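Local coordinates for protein transcriptional regulator Tm0710 (Thermotoga maritima, PDB 2A61) that is a MarR-family regulator that probably binds DNA as a dimer through winged helix-turn-helix domains to control transcription, at residues T32-D37 with V55-A60; R70-G75 with Y89-T94. All coordinates share one frame; numbering follows the deposited sequence.

Both contacts lie in the winged helix-turn-helix part of the chain and are partly buried, but interaction 1 lies nearer the centre of the chain (about 11 Å between centres) than interaction 2 (about 16 Å). Interaction 1 packs the start of helix 33-45 against the end of helix 50-57 by leucine methyls laid on backbone carbonyls and Asp37 CB, with no hydrogen bond across, near the second subunit. Interaction 2 joins the end of helix 61-73 to strand 88-93 of the wing; no other chain of the assembly touches it, and it combines one hydrogen bond with a carboxylate laid on a leucine methyl. They meet where the amide of Gln35 packs against Arg70 and Leu71.

Interaction 1 (T32-D37 with V55-A60)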
ATOM      1  N   THR A  32      -1.650 -12.904   6.935  1.00 16.38           N
ATOM      2  CA  THR A  32      -2.452 -12.416   5.813  1.00 17.39           C
ATOM      3  C   THR A  32      -2.128 -10.922   5.569  1.00 17.37           C
ATOM      4  O   THR A  32      -1.569 -10.245   6.456  1.00 15.84           O
ATOM      5  CB  THR A  32      -3.975 -12.567   6.068  1.00 16.91           C
ATOM      6  OG1 THR A  32      -4.391 -11.559   7.008  1.00 16.81           O
ATOM      7  CG2 THR A  32      -4.367 -14.014   6.612  1.00 17.66           C
ATOM      8  N   PRO A  33      -2.460 -10.396   4.363  1.00 16.66           N
ATOM      9  CA  PRO A  33      -2.271  -8.931   4.087  1.00 16.53           C
ATOM     10  C   PRO A  33      -2.831  -7.953   5.160  1.00 17.90           C
ATOM     11  O   PRO A  33      -2.141  -6.982   5.542  1.00 18.81           O
ATOM     12  CB  PRO A  33      -2.974  -8.741   2.738  1.00 16.56           C
ATOM     13  CG  PRO A  33      -2.813 -10.127   2.064  1.00 14.71           C
ATOM     14  CD  PRO A  33      -2.892 -11.169   3.160  1.00 16.05           C
ATOM     15  N   ALA A  34      -4.057  -8.198   5.632  1.00 17.02           N
ATOM     16  CA  ALA A  34      -4.659  -7.356   6.641  1.00 17.08           C
ATOM     17  C   ALA A  34      -3.942  -7.509   7.973  1.00 17.70           C
ATOM     18  O   ALA A  34      -3.729  -6.515   8.681  1.00 16.32           O
ATOM     19  CB  ALA A  34      -6.134  -7.669   6.793  1.00 16.69           C
ATOM     20  N   GLN A  35      -3.545  -8.737   8.313  1.00 16.85           N
ATOM     21  CA  GLN A  35      -2.738  -8.943   9.510  1.00 16.26           C
ATOM     22  C   GLN A  35      -1.398  -8.213   9.433  1.00 15.44           C
ATOM     23  O   GLN A  35      -0.945  -7.654  10.427  1.00 14.00           O
ATOM     24  CB  GLN A  35      -2.480 -10.408   9.751  1.00 17.04           C
ATOM     25  CG  GLN A  35      -3.680 -11.237  10.302  1.00 15.03           C
ATOM     26  CD  GLN A  35      -3.223 -12.669  10.618  1.00 18.03           C
ATOM     27  OE1 GLN A  35      -2.654 -13.332   9.755  1.00 17.14           O
ATOM     28  NE2 GLN A  35      -3.454 -13.139  11.871  1.00 20.07           N
ATOM     29  N   PHE A  36      -0.736  -8.283   8.286  1.00 14.32           N
ATOM     30  CA  PHE A  36       0.528  -7.578   8.116  1.00 14.95           C
ATOM     31  C   PHE A  36       0.382  -6.047   8.204  1.00 15.10           C
ATOM     32  O   PHE A  36       1.233  -5.367   8.770  1.00 14.02           O
ATOM     33  CB  PHE A  36       1.168  -7.945   6.759  1.00 14.67           C
ATOM     34  CG  PHE A  36       2.469  -7.259   6.508  1.00 15.80           C
ATOM     35  CD1 PHE A  36       3.581  -7.546   7.293  1.00 19.47           C
ATOM     36  CD2 PHE A  36       2.597  -6.334   5.481  1.00 16.82           C
ATOM     37  CE1 PHE A  36       4.799  -6.891   7.056  1.00 19.03           C
ATOM     38  CE2 PHE A  36       3.811  -5.690   5.256  1.00 14.46           C
ATOM     39  CZ  PHE A  36       4.893  -5.980   6.051  1.00 15.38           C
ATOM     40  N   ASP A  37      -0.700  -5.525   7.634  1.00 15.60           N
ATOM     41  CA  ASP A  37      -1.004  -4.091   7.721  1.00 17.28           C
ATOM     42  C   ASP A  37      -1.143  -3.611   9.192  1.00 17.12           C
ATOM     43  O   ASP A  37      -0.697  -2.504   9.525  1.00 16.26           O
ATOM     44  CB  ASP A  37      -2.283  -3.767   6.965  1.00 16.51           C
ATOM     45  CG  ASP A  37      -2.116  -3.788   5.443  1.00 23.01           C
ATOM     46  OD1 ASP A  37      -1.005  -3.528   4.896  1.00 22.82           O
ATOM     47  OD2 ASP A  37      -3.145  -4.099   4.796  1.00 26.01           O
ATOM     48  N   VAL A  55     -10.181   1.725  11.998  1.00 18.67           N
ATOM     49  CA  VAL A  55     -10.188   2.913  11.123  1.00 19.29           C
ATOM     50  C   VAL A  55      -9.113   2.767  10.052  1.00 19.63           C
ATOM     51  O   VAL A  55      -9.384   3.049   8.891  1.00 20.25           O
ATOM     52  CB  VAL A  55     -10.042   4.239  11.937  1.00 19.06           C
ATOM     53  CG1 VAL A  55      -9.842   5.433  11.023  1.00 23.76           C
ATOM     54  CG2 VAL A  55     -11.293   4.461  12.840  1.00 20.19           C
ATOM     55  N   LEU A  56      -7.918   2.323  10.452  1.00 19.56           N
ATOM     56  CA  LEU A  56      -6.797   2.084   9.545  1.00 22.63           C
ATOM     57  C   LEU A  56      -7.114   1.103   8.427  1.00 21.96           C
ATOM     58  O   LEU A  56      -6.877   1.384   7.234  1.00 21.58           O
ATOM     59  CB  LEU A  56      -5.568   1.547  10.331  1.00 22.33           C
ATOM     60  CG  LEU A  56      -4.457   0.854   9.512  1.00 26.60           C
ATOM     61  CD1 LEU A  56      -3.460   1.880   8.844  1.00 27.95           C
ATOM     62  CD2 LEU A  56      -3.748  -0.211  10.356  1.00 24.92           C
ATOM     63  N   LEU A  57      -7.617  -0.074   8.808  1.00 20.90           N
ATOM     64  CA  LEU A  57      -7.964  -1.084   7.808  1.00 21.12           C
ATOM     65  C   LEU A  57      -9.219  -0.748   7.053  1.00 20.92           C
ATOM     66  O   LEU A  57      -9.357  -1.103   5.873  1.00 20.73           O
ATOM     67  CB  LEU A  57      -8.137  -2.464   8.442  1.00 20.73           C
ATOM     68  CG  LEU A  57      -6.890  -3.119   8.999  1.00 20.09           C
ATOM     69  CD1 LEU A  57      -7.235  -4.352   9.862  1.00 19.30           C
ATOM     70  CD2 LEU A  57      -5.923  -3.453   7.925  1.00 22.83           C
ATOM     71  N   GLY A  58     -10.127  -0.047   7.720  1.00 21.11           N
ATOM     72  CA  GLY A  58     -11.476   0.188   7.178  1.00 21.34           C
ATOM     73  C   GLY A  58     -12.395  -1.010   7.278  1.00 22.15           C
ATOM     74  O   GLY A  58     -13.254  -1.230   6.392  1.00 21.76           O
ATOM     75  N   VAL A  59     -12.214  -1.790   8.352  1.00 22.09           N
ATOM     76  CA  VAL A  59     -13.082  -2.944   8.645  1.00 21.86           C
ATOM     77  C   VAL A  59     -13.713  -2.813  10.042  1.00 22.62           C
ATOM     78  O   VAL A  59     -13.163  -2.145  10.925  1.00 21.85           O
ATOM     79  CB  VAL A  59     -12.342  -4.335   8.511  1.00 22.45           C
ATOM     80  CG1 VAL A  59     -11.959  -4.648   7.013  1.00 19.96           C
ATOM     81  CG2 VAL A  59     -11.141  -4.475   9.483  1.00 20.35           C
ATOM     82  N   ALA A  60     -14.853  -3.468  10.232  1.00 23.10           N
ATOM     83  CA  ALA A  60     -15.528  -3.547  11.529  1.00 24.18           C
ATOM     84  C   ALA A  60     -14.630  -4.051  12.668  1.00 25.07           C
ATOM     85  O   ALA A  60     -13.610  -4.746  12.445  1.00 24.97           O
ATOM     86  CB  ALA A  60     -16.785  -4.419  11.410  1.00 23.90           C
TER
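Leu57 reaches out from the last turn of helix 50-57 and lays one methyl, CD2, on the opening turns of helix 33-45. The methyl settles between two residues one turn apart: Leu57 CD2 is 3.8 Å from Asp37 CB and 3.8 Å from the carbonyl oxygen Ala34 O, with Ala34 CB a little farther at 4.4 Å. The CG of Leu57 stands beside its backbone N (chi1 -68°), which carries the branch across to the other helix. Leu56 is set differently, with CG anti to its N (chi1 162°), and brings its own CD2 to 3.9 Å from Asp37 O. Helix 50-57 is the first helix of the helix-turn-helix of this MarR-family fold, and Gly58, at positive phi, is the C-prime residue of the Schellman motif that ends it before helix 61-73. At the facing helix start, Thr32 and Gln35 form a capping box: Gln35 N gives to Thr32 OG1 over 3.2 Å, and Thr32 N to a lone pair of Gln35 OE1 over 3.0 Å. The Asp37 side chain meets Leu57 through CB, while its OD1 pairs with Arg23 in a salt bridge. Thr32 OG1 also bonds Gly58 O of the second subunit, and Pro33 packs on Leu56 of that chain.

Interaction 2 (R70-G75 with Y89-T94); sequences RLEADG and YFLVIT
Thr94 and Gly75 make the one hydrogen bond of this contact, where the end of helix 61-73 meets the end of strand 88-93. The hydroxyl is the donor, Thr94 OG1 standing 2.6 Å from the carbonyl oxygen Gly75 O. It approaches at a C=O...donor angle of 133° and tilted 28° from the carbonyl plane. With chi1 at 59°, OG1 sits between the backbone N and the carbonyl carbon of its own residue, and the methyl CG2 also lies close, 3.7 Å from Gly75 O. The same oxygen OG1 caps the next helix, accepting from Gly97 N. Gly75, at positive phi, closes helix 61-73 with a Schellman motif, Gly75 N bonding Glu72 O.

The remaining contact is van der Waals packing. Glu72 runs out extended beyond CG and crosses the Leu91 side chain at about a right angle. Its carboxylate lies against one methyl, with Leu91 CD2 4.0 Å from both Glu72 CD and OE2. The charge itself is answered on the neighbouring strand, where OE2 forms a salt bridge with Arg79; Arg79 also makes a cation-pi contact with Tyr89. Leu91 packs in addition on Pro50 and Leu53 of helix 50-57.

In a winged helix-turn-helix, helix 61-73 corresponds to the recognition helix and strands 77-82 and 88-93 to the wing. A hydroxyl that gives to Gly75 O while accepting from Gly97 N ties the end of one helix to the start of another, and the Glu72 carboxylate, paired with Arg79, can lie over a leucine methyl with its charge probably largely offset.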
ATOM      1  N   ARG A  70      -5.464 -13.892  16.538  1.00 18.32           N
ATOM      2  CA  ARG A  70      -4.514 -14.851  15.934  1.00 18.77           C
ATOM      3  C   ARG A  70      -3.080 -14.351  16.065  1.00 17.68           C
ATOM      4  O   ARG A  70      -2.185 -15.108  16.359  1.00 17.33           O
ATOM      5  CB  ARG A  70      -4.785 -15.002  14.460  1.00 18.36           C
ATOM      6  CG  ARG A  70      -5.773 -16.076  14.067  1.00 22.59           C
ATOM      7  CD  ARG A  70      -5.635 -16.187  12.496  1.00 27.09           C
ATOM      8  NE  ARG A  70      -6.612 -15.284  11.941  1.00 25.54           N
ATOM      9  CZ  ARG A  70      -6.662 -14.858  10.694  1.00 23.10           C
ATOM     10  NH1 ARG A  70      -5.751 -15.215   9.804  1.00 25.73           N
ATOM     11  NH2 ARG A  70      -7.654 -14.070  10.366  1.00 22.60           N
ATOM     12  N   LEU A  71      -2.863 -13.060  15.834  1.00 17.90           N
ATOM     13  CA  LEU A  71      -1.516 -12.498  15.998  1.00 17.05           C
ATOM     14  C   LEU A  71      -1.011 -12.594  17.437  1.00 17.38           C
ATOM     15  O   LEU A  71       0.184 -12.763  17.657  1.00 18.89           O
ATOM     16  CB  LEU A  71      -1.466 -11.035  15.496  1.00 16.83           C
ATOM     17  CG  LEU A  71      -1.550 -10.827  13.977  1.00 15.48           C
ATOM     18  CD1 LEU A  71      -1.713  -9.329  13.628  1.00 16.15           C
ATOM     19  CD2 LEU A  71      -0.303 -11.392  13.240  1.00 17.45           C
ATOM     20  N   GLU A  72      -1.899 -12.371  18.401  1.00 17.35           N
ATOM     21  CA  GLU A  72      -1.581 -12.508  19.843  1.00 18.85           C
ATOM     22  C   GLU A  72      -1.312 -13.981  20.193  1.00 18.37           C
ATOM     23  O   GLU A  72      -0.288 -14.303  20.799  1.00 17.55           O
ATOM     24  CB  GLU A  72      -2.754 -11.977  20.688  1.00 17.50           C
ATOM     25  CG  GLU A  72      -2.833 -10.436  20.722  1.00 20.20           C
ATOM     26  CD  GLU A  72      -3.802  -9.947  21.783  1.00 22.46           C
ATOM     27  OE1 GLU A  72      -5.032 -10.063  21.559  1.00 24.16           O
ATOM     28  OE2 GLU A  72      -3.323  -9.491  22.869  1.00 25.84           O
ATOM     29  N   ALA A  73      -2.199 -14.875  19.756  1.00 18.76           N
ATOM     30  CA  ALA A  73      -1.999 -16.322  20.056  1.00 20.44           C
ATOM     31  C   ALA A  73      -0.693 -16.839  19.447  1.00 20.66           C
ATOM     32  O   ALA A  73       0.001 -17.664  20.066  1.00 21.23           O
ATOM     33  CB  ALA A  73      -3.211 -17.174  19.536  1.00 21.16           C
ATOM     34  N   ASP A  74      -0.362 -16.373  18.234  1.00 20.67           N
ATOM     35  CA  ASP A  74       0.878 -16.813  17.558  1.00 21.12           C
ATOM     36  C   ASP A  74       2.163 -16.052  17.929  1.00 20.18           C
ATOM     37  O   ASP A  74       3.231 -16.359  17.409  1.00 20.18           O
ATOM     38  CB  ASP A  74       0.690 -16.877  16.024  1.00 22.01           C
ATOM     39  CG  ASP A  74      -0.449 -17.839  15.588  1.00 25.03           C
ATOM     40  OD1 ASP A  74      -0.718 -18.847  16.286  1.00 29.54           O
ATOM     41  OD2 ASP A  74      -1.080 -17.575  14.548  1.00 27.93           O
ATOM     42  N   GLY A  75       2.060 -15.085  18.845  1.00 20.02           N
ATOM     43  CA  GLY A  75       3.223 -14.394  19.411  1.00 18.51           C
ATOM     44  C   GLY A  75       3.735 -13.199  18.627  1.00 18.58           C
ATOM     45  O   GLY A  75       4.881 -12.796  18.838  1.00 19.32           O
ATOM     46  N   TYR A  89      -7.251  -0.722  26.217  1.00 21.38           N
ATOM     47  CA  TYR A  89      -5.926  -1.332  26.080  1.00 20.05           C
ATOM     48  C   TYR A  89      -5.301  -0.984  24.723  1.00 18.82           C
ATOM     49  O   TYR A  89      -5.991  -0.519  23.825  1.00 20.58           O
ATOM     50  CB  TYR A  89      -5.994  -2.871  26.255  1.00 20.72           C
ATOM     51  CG  TYR A  89      -6.770  -3.591  25.181  1.00 21.15           C
ATOM     52  CD1 TYR A  89      -6.134  -4.108  24.052  1.00 20.19           C
ATOM     53  CD2 TYR A  89      -8.150  -3.777  25.301  1.00 23.42           C
ATOM     54  CE1 TYR A  89      -6.859  -4.790  23.073  1.00 18.70           C
ATOM     55  CE2 TYR A  89      -8.868  -4.455  24.350  1.00 22.75           C
ATOM     56  CZ  TYR A  89      -8.226  -4.961  23.229  1.00 22.82           C
ATOM     57  OH  TYR A  89      -8.980  -5.639  22.282  1.00 22.35           O
ATOM     58  N   PHE A  90      -4.008  -1.240  24.576  1.00 18.47           N
ATOM     59  CA  PHE A  90      -3.288  -1.001  23.326  1.00 18.41           C
ATOM     60  C   PHE A  90      -2.712  -2.321  22.875  1.00 18.32           C
ATOM     61  O   PHE A  90      -2.350  -3.162  23.710  1.00 18.24           O
ATOM     62  CB  PHE A  90      -2.109  -0.012  23.488  1.00 17.69           C
ATOM     63  CG  PHE A  90      -2.527   1.432  23.769  1.00 18.47           C
ATOM     64  CD1 PHE A  90      -2.656   2.357  22.732  1.00 18.20           C
ATOM     65  CD2 PHE A  90      -2.754   1.853  25.080  1.00 18.96           C
ATOM     66  CE1 PHE A  90      -3.019   3.707  23.008  1.00 16.44           C
ATOM     67  CE2 PHE A  90      -3.113   3.186  25.352  1.00 17.22           C
ATOM     68  CZ  PHE A  90      -3.237   4.090  24.309  1.00 17.35           C
ATOM     69  N   LEU A  91      -2.645  -2.504  21.554  1.00 17.92           N
ATOM     70  CA  LEU A  91      -1.876  -3.604  20.972  1.00 18.79           C
ATOM     71  C   LEU A  91      -0.468  -3.149  20.673  1.00 17.58           C
ATOM     72  O   LEU A  91      -0.265  -2.072  20.082  1.00 17.69           O
ATOM     73  CB  LEU A  91      -2.579  -4.163  19.708  1.00 18.51           C
ATOM     74  CG  LEU A  91      -3.936  -4.672  20.268  1.00 21.56           C
ATOM     75  CD1 LEU A  91      -5.158  -4.325  19.449  1.00 24.17           C
ATOM     76  CD2 LEU A  91      -3.863  -6.114  20.749  1.00 19.49           C
ATOM     77  N   VAL A  92       0.496  -3.946  21.100  1.00 17.03           N
ATOM     78  CA  VAL A  92       1.907  -3.633  20.890  1.00 17.73           C
ATOM     79  C   VAL A  92       2.600  -4.810  20.201  1.00 17.82           C
ATOM     80  O   VAL A  92       2.157  -5.928  20.295  1.00 16.28           O
ATOM     81  CB  VAL A  92       2.651  -3.248  22.194  1.00 18.19           C
ATOM     82  CG1 VAL A  92       2.115  -1.885  22.760  1.00 17.66           C
ATOM     83  CG2 VAL A  92       2.461  -4.261  23.261  1.00 18.57           C
ATOM     84  N   ILE A  93       3.712  -4.543  19.528  1.00 17.73           N
ATOM     85  CA  ILE A  93       4.378  -5.583  18.747  1.00 18.61           C
ATOM     86  C   ILE A  93       5.404  -6.290  19.631  1.00 19.50           C
ATOM     87  O   ILE A  93       5.969  -5.691  20.555  1.00 20.44           O
ATOM     88  CB  ILE A  93       5.037  -4.966  17.470  1.00 18.32           C
ATOM     89  CG1 ILE A  93       5.393  -6.015  16.407  1.00 17.42           C
ATOM     90  CG2 ILE A  93       6.253  -4.068  17.840  1.00 20.89           C
ATOM     91  CD1 ILE A  93       5.621  -5.443  14.969  1.00 15.29           C
ATOM     92  N   THR A  94       5.651  -7.555  19.341  1.00 18.95           N
ATOM     93  CA  THR A  94       6.682  -8.328  20.023  1.00 19.26           C
ATOM     94  C   THR A  94       7.944  -8.383  19.149  1.00 20.34           C
ATOM     95  O   THR A  94       7.923  -7.950  18.005  1.00 18.99           O
ATOM     96  CB  THR A  94       6.221  -9.799  20.264  1.00 19.34           C
ATOM     97  OG1 THR A  94       5.930 -10.409  19.016  1.00 17.81           O
ATOM     98  CG2 THR A  94       4.963  -9.870  21.113  1.00 15.71           C
TER